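Local coordinates for protein phosphatidylinositide phosphatase SAC2 (Homo sapiens, PDB 4XUU) that dephosphorylates phosphoinositides, mainly phosphatidylinositol 4-phosphate, probably contributes to endocytic recycling, and is represented here by its PH-like hSac2 domain, at residues A[74-79]-A[103-108]. Residues are numbered along the deposited sequence; the frame is centred on the assembly and turned at random.
Sequences QRLSLE and LHYRYK
Tyr-105 reaches from strand 99-107 to Leu-76 and Gln-74 of strand 70-77, and these three buried side chains carry the contact. The branch of Leu-76 meets the ring: CD1 lies over one face, while CD2 comes within 3.6 Å of Tyr-105 CD2 and also touches CE2, the two side chains running roughly at right angles. The ring takes this place with CG set between the backbone N and the carbonyl carbon (chi1 70°). Farther along it, the extended chain of Gln-74 brings its amide to the phenol end, where NE2 donates to Tyr-105 OH (3.1 Å, N-H...O angle 161°). The hydroxyl lies close to the amide plane, although amide and ring planes stand 85° apart. The stronger partners of both groups lie in the C-terminal tail: NE2 is bonded to Glu-166 O and OH to His-165 ND1. A phenylalanine in place of Tyr-105 could keep the leucine contact but would probably leave His-165 ND1 without this mate and the Gln-74 amide less firmly fixed. Toward the Tyr-107 end the contact loosens. Tyr-107 is partly exposed, and its CD1 stays 5.4 Å from Leu-76 CD2, its closest approach to 74-79; Lys-108 CG sits over one face of its ring, offset toward the rim, and the ring meets Tyr-113 edge-to-face. The backbones are not paired: Leu-76 CA and Tyr-105 CA stay 8.2 Å apart, so side chains alone bridge the interior between two walls of the PH-like fold. Strand 70-77 hydrogen-bonds to strand 57-63, whose Tyr-58 touches both Leu-76 and Tyr-105; strand 99-107 runs between strands 81-88 and 110-119, with Leu-103 packing on Leu-139 of helix 129-145.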
loop_
_atom_site.group_PDB
_atom_site.type_symbol
_atom_site.label_atom_id
_atom_site.label_comp_id
_atom_site.label_asym_id
_atom_site.label_seq_id
_atom_site.Cartn_x
_atom_site.Cartn_y
_atom_site.Cartn_z
ATOM N N GLN A 74 17.263 -7.199 23.303
ATOM C CA GLN A 74 15.955 -7.483 23.879
ATOM C C GLN A 74 15.238 -8.578 23.102
ATOM O O GLN A 74 15.086 -8.480 21.888
ATOM C CB GLN A 74 15.076 -6.229 23.872
ATOM C CG GLN A 74 15.467 -5.128 24.861
ATOM C CD GLN A 74 14.501 -3.955 24.825
ATOM O OE1 GLN A 74 14.094 -3.513 23.760
ATOM N NE2 GLN A 74 14.131 -3.451 25.990
ATOM N N ARG A 75 14.812 -9.626 23.801
ATOM C CA ARG A 75 13.813 -10.530 23.256
ATOM C C ARG A 75 12.482 -10.081 23.814
ATOM O O ARG A 75 12.340 -9.869 25.023
ATOM C CB ARG A 75 14.074 -11.985 23.637
ATOM C CG ARG A 75 13.043 -12.953 23.055
ATOM C CD ARG A 75 13.192 -14.349 23.627
ATOM N NE ARG A 75 12.104 -15.232 23.211
ATOM C CZ ARG A 75 10.921 -15.318 23.818
ATOM N NH1 ARG A 75 10.645 -14.568 24.878
ATOM N NH2 ARG A 75 10.006 -16.154 23.355
ATOM N N LEU A 76 11.512 -9.920 22.929
ATOM C CA LEU A 76 10.211 -9.403 23.315
ATOM C C LEU A 76 9.135 -10.306 22.747
ATOM O O LEU A 76 9.072 -10.528 21.531
ATOM C CB LEU A 76 10.044 -7.968 22.803
ATOM C CG LEU A 76 11.011 -6.909 23.357
ATOM C CD1 LEU A 76 11.270 -5.783 22.362
ATOM C CD2 LEU A 76 10.508 -6.364 24.693
ATOM N N SER A 77 8.303 -10.845 23.632
ATOM C CA SER A 77 7.184 -11.679 23.222
ATOM C C SER A 77 6.244 -10.865 22.346
ATOM O O SER A 77 6.079 -9.659 22.561
ATOM C CB SER A 77 6.437 -12.206 24.443
ATOM O OG SER A 77 5.338 -13.010 24.052
ATOM N N LEU A 78 5.641 -11.520 21.357
ATOM C CA LEU A 78 4.704 -10.845 20.463
ATOM C C LEU A 78 3.411 -10.430 21.169
ATOM O O LEU A 78 2.750 -9.483 20.743
ATOM C CB LEU A 78 4.418 -11.687 19.217
ATOM C CG LEU A 78 5.511 -11.723 18.134
ATOM C CD1 LEU A 78 5.233 -12.835 17.139
ATOM C CD2 LEU A 78 5.652 -10.394 17.411
ATOM N N GLU A 79 3.058 -11.130 22.250
ATOM C CA GLU A 79 1.905 -10.751 23.071
ATOM C C GLU A 79 2.005 -9.316 23.576
ATOM O O GLU A 79 0.989 -8.634 23.724
ATOM C CB GLU A 79 1.743 -11.679 24.274
ATOM C CG GLU A 79 0.915 -12.922 24.015
ATOM C CD GLU A 79 1.768 -14.164 23.822
ATOM O OE1 GLU A 79 2.833 -14.070 23.169
ATOM O OE2 GLU A 79 1.371 -15.235 24.327
ATOM N N LEU A 103 7.423 0.920 17.265
ATOM C CA LEU A 103 6.922 -0.318 17.854
ATOM C C LEU A 103 6.681 -0.127 19.344
ATOM O O LEU A 103 7.630 -0.074 20.128
ATOM C CB LEU A 103 7.926 -1.461 17.641
ATOM C CG LEU A 103 8.507 -1.730 16.246
ATOM C CD1 LEU A 103 9.617 -2.765 16.318
ATOM C CD2 LEU A 103 7.436 -2.178 15.277
ATOM N N HIS A 104 5.412 -0.018 19.729
ATOM C CA HIS A 104 5.039 0.172 21.130
ATOM C C HIS A 104 4.924 -1.177 21.831
ATOM O O HIS A 104 4.152 -2.036 21.411
ATOM C CB HIS A 104 3.715 0.935 21.241
ATOM C CG HIS A 104 3.754 2.312 20.655
ATOM N ND1 HIS A 104 3.877 3.447 21.428
ATOM C CD2 HIS A 104 3.678 2.738 19.373
ATOM C CE1 HIS A 104 3.881 4.513 20.647
ATOM N NE2 HIS A 104 3.759 4.109 19.395
ATOM N N TYR A 105 5.694 -1.362 22.896
ATOM C CA TYR A 105 5.661 -2.618 23.635
ATOM C C TYR A 105 5.385 -2.440 25.127
ATOM O O TYR A 105 5.689 -1.396 25.718
ATOM C CB TYR A 105 6.933 -3.442 23.392
ATOM C CG TYR A 105 8.212 -2.903 24.006
ATOM C CD1 TYR A 105 9.022 -2.006 23.307
ATOM C CD2 TYR A 105 8.628 -3.316 25.273
ATOM C CE1 TYR A 105 10.205 -1.518 23.861
ATOM C CE2 TYR A 105 9.809 -2.839 25.838
ATOM C CZ TYR A 105 10.592 -1.942 25.126
ATOM O OH TYR A 105 11.756 -1.467 25.682
ATOM N N ARG A 106 4.791 -3.471 25.719
ATOM C CA ARG A 106 4.485 -3.483 27.136
ATOM C C ARG A 106 5.619 -4.180 27.882
ATOM O O ARG A 106 6.073 -5.256 27.478
ATOM C CB ARG A 106 3.147 -4.178 27.384
ATOM C CG ARG A 106 2.599 -3.982 28.783
ATOM C CD ARG A 106 1.164 -4.467 28.889
ATOM N NE ARG A 106 0.206 -3.476 28.399
ATOM C CZ ARG A 106 -0.506 -2.666 29.180
ATOM N NH1 ARG A 106 -0.378 -2.718 30.501
ATOM N NH2 ARG A 106 -1.354 -1.801 28.640
ATOM N N TYR A 107 6.079 -3.549 28.958
ATOM C CA TYR A 107 7.206 -4.046 29.734
ATOM C C TYR A 107 6.905 -3.941 31.225
ATOM O O TYR A 107 6.579 -2.860 31.724
ATOM C CB TYR A 107 8.481 -3.272 29.376
ATOM C CG TYR A 107 9.706 -3.695 30.150
ATOM C CD1 TYR A 107 10.294 -4.942 29.938
ATOM C CD2 TYR A 107 10.282 -2.847 31.096
ATOM C CE1 TYR A 107 11.423 -5.336 30.654
ATOM C CE2 TYR A 107 11.411 -3.229 31.814
ATOM C CZ TYR A 107 11.978 -4.475 31.587
ATOM O OH TYR A 107 13.095 -4.862 32.293
ATOM N N LYS A 108 7.021 -5.069 31.924
ATOM C CA LYS A 108 6.607 -5.183 33.325
ATOM C C LYS A 108 5.178 -4.661 33.500
ATOM O O LYS A 108 4.872 -3.959 34.466
ATOM C CB LYS A 108 7.578 -4.447 34.267
ATOM C CG LYS A 108 9.066 -4.715 34.026
ATOM C CD LYS A 108 9.496 -6.108 34.456
ATOM C CE LYS A 108 11.007 -6.200 34.527
ATOM N NZ LYS A 108 11.464 -7.521 35.020
#